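Local coordinates for protein lipoxygenase (Cyanothece sp., PDB 5EK8) that probably inserts molecular oxygen into fatty-acid substrates at a non-heme iron centre, as expected of a 9R-lipoxygenase, at residues A[429-441]-A[533-545]. Residues are numbered along the deposited sequence; the frame is centred on the assembly and turned at random.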
loop_
_atom_site.group_PDB
_atom_site.type_symbol
_atom_site.label_atom_id
_atom_site.label_comp_id
_atom_site.label_asym_id
_atom_site.label_seq_id
_atom_site.Cartn_x
_atom_site.Cartn_y
_atom_site.Cartn_z
ATOM N N THR A 429 -10.796 0.873 -9.429
ATOM C CA THR A 429 -11.075 -0.372 -10.143
ATOM C C THR A 429 -10.594 -0.294 -11.587
ATOM O O THR A 429 -9.989 -1.247 -12.100
ATOM C CB THR A 429 -12.584 -0.725 -10.127
ATOM O OG1 THR A 429 -13.349 0.354 -10.680
ATOM C CG2 THR A 429 -13.057 -1.008 -8.710
ATOM N N GLU A 430 -10.858 0.843 -12.233
ATOM C CA GLU A 430 -10.368 1.087 -13.588
ATOM C C GLU A 430 -8.874 0.811 -13.711
ATOM O O GLU A 430 -8.464 -0.034 -14.511
ATOM C CB GLU A 430 -10.658 2.522 -14.034
ATOM C CG GLU A 430 -12.003 2.703 -14.717
ATOM C CD GLU A 430 -12.338 4.161 -14.975
ATOM O OE1 GLU A 430 -11.440 5.015 -14.825
ATOM O OE2 GLU A 430 -13.501 4.457 -15.327
ATOM N N VAL A 431 -8.048 1.503 -12.927
ATOM C CA VAL A 431 -6.607 1.330 -13.142
ATOM C C VAL A 431 -6.061 -0.006 -12.612
ATOM O O VAL A 431 -5.137 -0.571 -13.201
ATOM C CB VAL A 431 -5.794 2.484 -12.531
ATOM C CG1 VAL A 431 -6.024 3.751 -13.331
ATOM C CG2 VAL A 431 -6.148 2.688 -11.063
ATOM N N VAL A 432 -6.632 -0.527 -11.525
ATOM C CA VAL A 432 -6.108 -1.765 -10.943
ATOM C C VAL A 432 -6.451 -2.944 -11.858
ATOM O O VAL A 432 -5.739 -3.950 -11.888
ATOM C CB VAL A 432 -6.643 -2.005 -9.501
ATOM C CG1 VAL A 432 -6.238 -3.381 -8.983
ATOM C CG2 VAL A 432 -6.121 -0.927 -8.552
ATOM N N ALA A 433 -7.514 -2.802 -12.644
ATOM C CA ALA A 433 -7.864 -3.839 -13.612
ATOM C C ALA A 433 -6.845 -3.961 -14.754
ATOM O O ALA A 433 -6.994 -4.819 -15.623
ATOM C CB ALA A 433 -9.248 -3.583 -14.179
ATOM N N THR A 434 -5.809 -3.122 -14.746
ATOM C CA THR A 434 -4.805 -3.140 -15.809
ATOM C C THR A 434 -3.372 -3.344 -15.309
ATOM O O THR A 434 -2.445 -3.465 -16.113
ATOM C CB THR A 434 -4.825 -1.832 -16.621
ATOM O OG1 THR A 434 -4.172 -0.796 -15.873
ATOM C CG2 THR A 434 -6.248 -1.411 -16.931
ATOM N N TYR A 435 -3.184 -3.376 -13.993
ATOM C CA TYR A 435 -1.838 -3.444 -13.423
ATOM C C TYR A 435 -1.298 -4.863 -13.373
ATOM O O TYR A 435 -1.854 -5.722 -12.692
ATOM C CB TYR A 435 -1.817 -2.841 -12.015
ATOM C CG TYR A 435 -1.992 -1.338 -11.976
ATOM C CD1 TYR A 435 -1.576 -0.543 -13.034
ATOM C CD2 TYR A 435 -2.574 -0.715 -10.874
ATOM C CE1 TYR A 435 -1.735 0.836 -12.998
ATOM C CE2 TYR A 435 -2.736 0.670 -10.826
ATOM C CZ TYR A 435 -2.316 1.434 -11.896
ATOM O OH TYR A 435 -2.474 2.799 -11.875
ATOM N N ASP A 436 -0.210 -5.105 -14.099
ATOM C CA ASP A 436 0.457 -6.405 -14.074
ATOM C C ASP A 436 1.970 -6.226 -13.896
ATOM O O ASP A 436 2.499 -5.132 -14.083
ATOM C CB ASP A 436 0.145 -7.191 -15.354
ATOM C CG ASP A 436 0.780 -8.571 -15.366
ATOM O OD1 ASP A 436 0.446 -9.386 -14.481
ATOM O OD2 ASP A 436 1.620 -8.833 -16.254
ATOM N N TRP A 437 2.659 -7.306 -13.536
ATOM C CA TRP A 437 4.092 -7.265 -13.267
ATOM C C TRP A 437 4.967 -7.442 -14.509
ATOM O O TRP A 437 6.121 -7.016 -14.517
ATOM C CB TRP A 437 4.457 -8.343 -12.246
ATOM C CG TRP A 437 3.962 -9.706 -12.632
ATOM C CD1 TRP A 437 2.783 -10.281 -12.262
ATOM C CD2 TRP A 437 4.629 -10.663 -13.469
ATOM N NE1 TRP A 437 2.677 -11.535 -12.809
ATOM C CE2 TRP A 437 3.796 -11.793 -13.556
ATOM C CE3 TRP A 437 5.850 -10.674 -14.147
ATOM C CZ2 TRP A 437 4.142 -12.924 -14.300
ATOM C CZ3 TRP A 437 6.189 -11.794 -14.890
ATOM C CH2 TRP A 437 5.340 -12.904 -14.957
ATOM N N LYS A 438 4.423 -8.064 -15.552
ATOM C CA LYS A 438 5.239 -8.495 -16.687
ATOM C C LYS A 438 5.715 -7.351 -17.575
ATOM O O LYS A 438 4.950 -6.440 -17.899
ATOM C CB LYS A 438 4.478 -9.517 -17.537
ATOM C CG LYS A 438 5.401 -10.392 -18.372
ATOM C CD LYS A 438 4.653 -11.489 -19.103
ATOM C CE LYS A 438 5.620 -12.487 -19.720
ATOM N NZ LYS A 438 4.902 -13.539 -20.489
ATOM N N ASP A 439 6.992 -7.420 -17.952
ATOM C CA ASP A 439 7.641 -6.442 -18.829
ATOM C C ASP A 439 7.557 -5.005 -18.306
ATOM O O ASP A 439 7.800 -4.049 -19.046
ATOM C CB ASP A 439 7.047 -6.515 -20.240
ATOM C CG ASP A 439 7.649 -7.639 -21.077
ATOM O OD1 ASP A 439 8.271 -8.557 -20.497
ATOM O OD2 ASP A 439 7.494 -7.603 -22.319
ATOM N N TRP A 440 7.222 -4.857 -17.028
ATOM C CA TRP A 440 7.116 -3.542 -16.414
ATOM C C TRP A 440 8.505 -2.989 -16.098
ATOM O O TRP A 440 9.346 -3.683 -15.526
ATOM C CB TRP A 440 6.262 -3.613 -15.144
ATOM C CG TRP A 440 5.868 -2.273 -14.593
ATOM C CD1 TRP A 440 4.675 -1.637 -14.765
ATOM C CD2 TRP A 440 6.669 -1.410 -13.777
ATOM N NE1 TRP A 440 4.681 -0.432 -14.105
ATOM C CE2 TRP A 440 5.895 -0.266 -13.494
ATOM C CE3 TRP A 440 7.966 -1.493 -13.258
ATOM C CZ2 TRP A 440 6.376 0.788 -12.719
ATOM C CZ3 TRP A 440 8.440 -0.446 -12.492
ATOM C CH2 TRP A 440 7.646 0.677 -12.226
ATOM N N GLN A 441 8.737 -1.737 -16.479
ATOM C CA GLN A 441 9.995 -1.056 -16.187
ATOM C C GLN A 441 9.750 0.445 -16.013
ATOM O O GLN A 441 8.847 1.002 -16.638
ATOM C CB GLN A 441 11.020 -1.314 -17.293
ATOM C CG GLN A 441 10.567 -0.875 -18.668
ATOM C CD GLN A 441 11.586 -1.181 -19.742
ATOM O OE1 GLN A 441 12.684 -1.657 -19.455
ATOM N NE2 GLN A 441 11.225 -0.911 -20.994
ATOM N N GLY A 533 -13.742 -18.089 -16.443
ATOM C CA GLY A 533 -14.405 -17.551 -17.616
ATOM C C GLY A 533 -14.063 -16.113 -17.969
ATOM O O GLY A 533 -14.609 -15.558 -18.919
ATOM N N LYS A 534 -13.168 -15.496 -17.210
ATOM C CA LYS A 534 -12.753 -14.132 -17.515
ATOM C C LYS A 534 -11.237 -14.057 -17.657
ATOM O O LYS A 534 -10.502 -14.777 -16.985
ATOM C CB LYS A 534 -13.225 -13.163 -16.430
ATOM C CG LYS A 534 -14.730 -12.978 -16.335
ATOM C CD LYS A 534 -15.115 -12.461 -14.948
ATOM C CE LYS A 534 -16.594 -12.114 -14.847
ATOM N NZ LYS A 534 -16.896 -10.805 -15.482
ATOM N N THR A 535 -10.773 -13.187 -18.543
ATOM C CA THR A 535 -9.349 -12.905 -18.644
ATOM C C THR A 535 -8.882 -12.131 -17.415
ATOM O O THR A 535 -9.451 -11.096 -17.070
ATOM C CB THR A 535 -9.031 -12.105 -19.909
ATOM O OG1 THR A 535 -9.383 -12.884 -21.062
ATOM C CG2 THR A 535 -7.553 -11.748 -19.955
ATOM N N LYS A 536 -7.849 -12.638 -16.753
ATOM C CA LYS A 536 -7.389 -12.044 -15.503
ATOM C C LYS A 536 -6.240 -11.051 -15.711
ATOM O O LYS A 536 -5.409 -11.223 -16.604
ATOM C CB LYS A 536 -6.977 -13.145 -14.528
ATOM C CG LYS A 536 -8.051 -14.198 -14.308
ATOM C CD LYS A 536 -9.407 -13.576 -13.977
ATOM C CE LYS A 536 -9.363 -12.766 -12.680
ATOM N NZ LYS A 536 -9.059 -13.610 -11.495
ATOM N N VAL A 537 -6.208 -10.013 -14.876
ATOM C CA VAL A 537 -5.249 -8.925 -15.037
ATOM C C VAL A 537 -3.814 -9.370 -14.723
ATOM O O VAL A 537 -2.882 -8.983 -15.424
ATOM C CB VAL A 537 -5.630 -7.698 -14.160
ATOM C CG1 VAL A 537 -5.772 -8.087 -12.705
ATOM C CG2 VAL A 537 -4.610 -6.587 -14.314
ATOM N N ILE A 538 -3.631 -10.197 -13.698
ATOM C CA ILE A 538 -2.288 -10.664 -13.367
ATOM C C ILE A 538 -1.896 -11.887 -14.199
ATOM O O ILE A 538 -2.611 -12.888 -14.236
ATOM C CB ILE A 538 -2.141 -11.013 -11.863
ATOM C CG1 ILE A 538 -2.418 -9.788 -10.992
ATOM C CG2 ILE A 538 -0.738 -11.521 -11.571
ATOM C CD1 ILE A 538 -1.509 -8.634 -11.275
ATOM N N ARG A 539 -0.750 -11.792 -14.865
ATOM C CA ARG A 539 -0.215 -12.900 -15.640
ATOM C C ARG A 539 0.476 -13.924 -14.740
ATOM O O ARG A 539 1.113 -13.553 -13.752
ATOM C CB ARG A 539 0.754 -12.376 -16.699
ATOM C CG ARG A 539 0.091 -11.468 -17.727
ATOM C CD ARG A 539 1.090 -10.997 -18.771
ATOM N NE ARG A 539 0.468 -10.173 -19.802
ATOM C CZ ARG A 539 0.328 -8.855 -19.724
ATOM N NH1 ARG A 539 0.767 -8.198 -18.656
ATOM N NH2 ARG A 539 -0.254 -8.191 -20.715
ATOM N N PRO A 540 0.346 -15.221 -15.074
ATOM C CA PRO A 540 0.967 -16.287 -14.277
ATOM C C PRO A 540 2.492 -16.322 -14.379
ATOM O O PRO A 540 3.051 -16.197 -15.467
ATOM C CB PRO A 540 0.363 -17.559 -14.872
ATOM C CG PRO A 540 0.019 -17.186 -16.269
ATOM C CD PRO A 540 -0.429 -15.761 -16.207
ATOM N N ILE A 541 3.147 -16.489 -13.233
ATOM C CA ILE A 541 4.598 -16.613 -13.161
ATOM C C ILE A 541 5.024 -17.987 -13.663
ATOM O O ILE A 541 6.011 -18.128 -14.388
ATOM C CB ILE A 541 5.106 -16.404 -11.713
ATOM C CG1 ILE A 541 4.821 -14.970 -11.250
ATOM C CG2 ILE A 541 6.588 -16.736 -11.596
ATOM C CD1 ILE A 541 4.982 -14.764 -9.761
ATOM N N THR A 542 4.262 -19.003 -13.277
ATOM C CA THR A 542 4.574 -20.363 -13.672
ATOM C C THR A 542 3.325 -21.243 -13.657
ATOM O O THR A 542 2.328 -20.920 -13.008
ATOM C CB THR A 542 5.645 -20.968 -12.751
ATOM O OG1 THR A 542 6.034 -22.259 -13.241
ATOM C CG2 THR A 542 5.109 -21.092 -11.338
ATOM N N ASN A 543 3.379 -22.348 -14.392
ATOM C CA ASN A 543 2.299 -23.326 -14.392
ATOM C C ASN A 543 2.859 -24.739 -14.352
ATOM O O ASN A 543 2.192 -25.692 -14.746
ATOM C CB ASN A 543 1.397 -23.151 -15.617
ATOM C CG ASN A 543 0.262 -22.164 -15.376
ATOM O OD1 ASN A 543 0.117 -21.180 -16.105
ATOM N ND2 ASN A 543 -0.551 -22.426 -14.348
ATOM N N SER A 544 4.097 -24.858 -13.884
ATOM C CA SER A 544 4.759 -26.151 -13.760
ATOM C C SER A 544 5.345 -26.331 -12.359
ATOM O O SER A 544 5.510 -25.363 -11.611
ATOM C CB SER A 544 5.849 -26.301 -14.824
ATOM O OG SER A 544 6.453 -25.053 -15.116
ATOM N N ASN A 545 5.652 -27.576 -12.011
ATOM C CA ASN A 545 6.133 -27.901 -10.675
ATOM C C ASN A 545 7.652 -27.837 -10.574
ATOM O O ASN A 545 8.230 -28.149 -9.532
ATOM C CB ASN A 545 5.634 -29.286 -10.260
ATOM C CG ASN A 545 4.127 -29.331 -10.073
ATOM O OD1 ASN A 545 3.510 -28.352 -9.645
ATOM N ND2 ASN A 545 3.525 -30.470 -10.400
#
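OD2 of D436 is gripped twice: NH1 of R539 donates to it at 2.6 Å in a salt bridge, and the backbone N of K438 closes an Asx turn on it at 3.0 Å. The two donors arrive from opposite faces of the carboxylate, whose plane stands 64° from the guanidinium; OD2 nevertheless lies at the guanidinium's edge, in its plane. The other oxygen, OD1, accepts from the backbone N of R539 at 2.7 Å, nearly straight at 168°. This reach toward segment 533-545 follows from CG lying anti to the backbone N of D436. An alanine here would remove both acceptors and would probably leave NH1 and the backbone N of R539 without these mates and the turn at K438 freer to open. R539 is steadied further by carbonyls of L526 and P527, which take its NH2 and NE.

The arrangement joins two non-helical runs of the lipoxygenase domain, one leaving helix 421-432, where the V432 side chain is about 9 Å from that of the iron ligand H364, the other following strand 534-535. V537 packs by CG2 against the type I turn 432-435, 3.2 Å from O of A433. Next along, K438 CB lies over one face of the W437 indole, toward the rim, and I541 CG1 comes within 3.7 Å of CZ2 of W437. At the indole's edge NE1 donates to O of R539 at 2.7 Å, though bent to 134°.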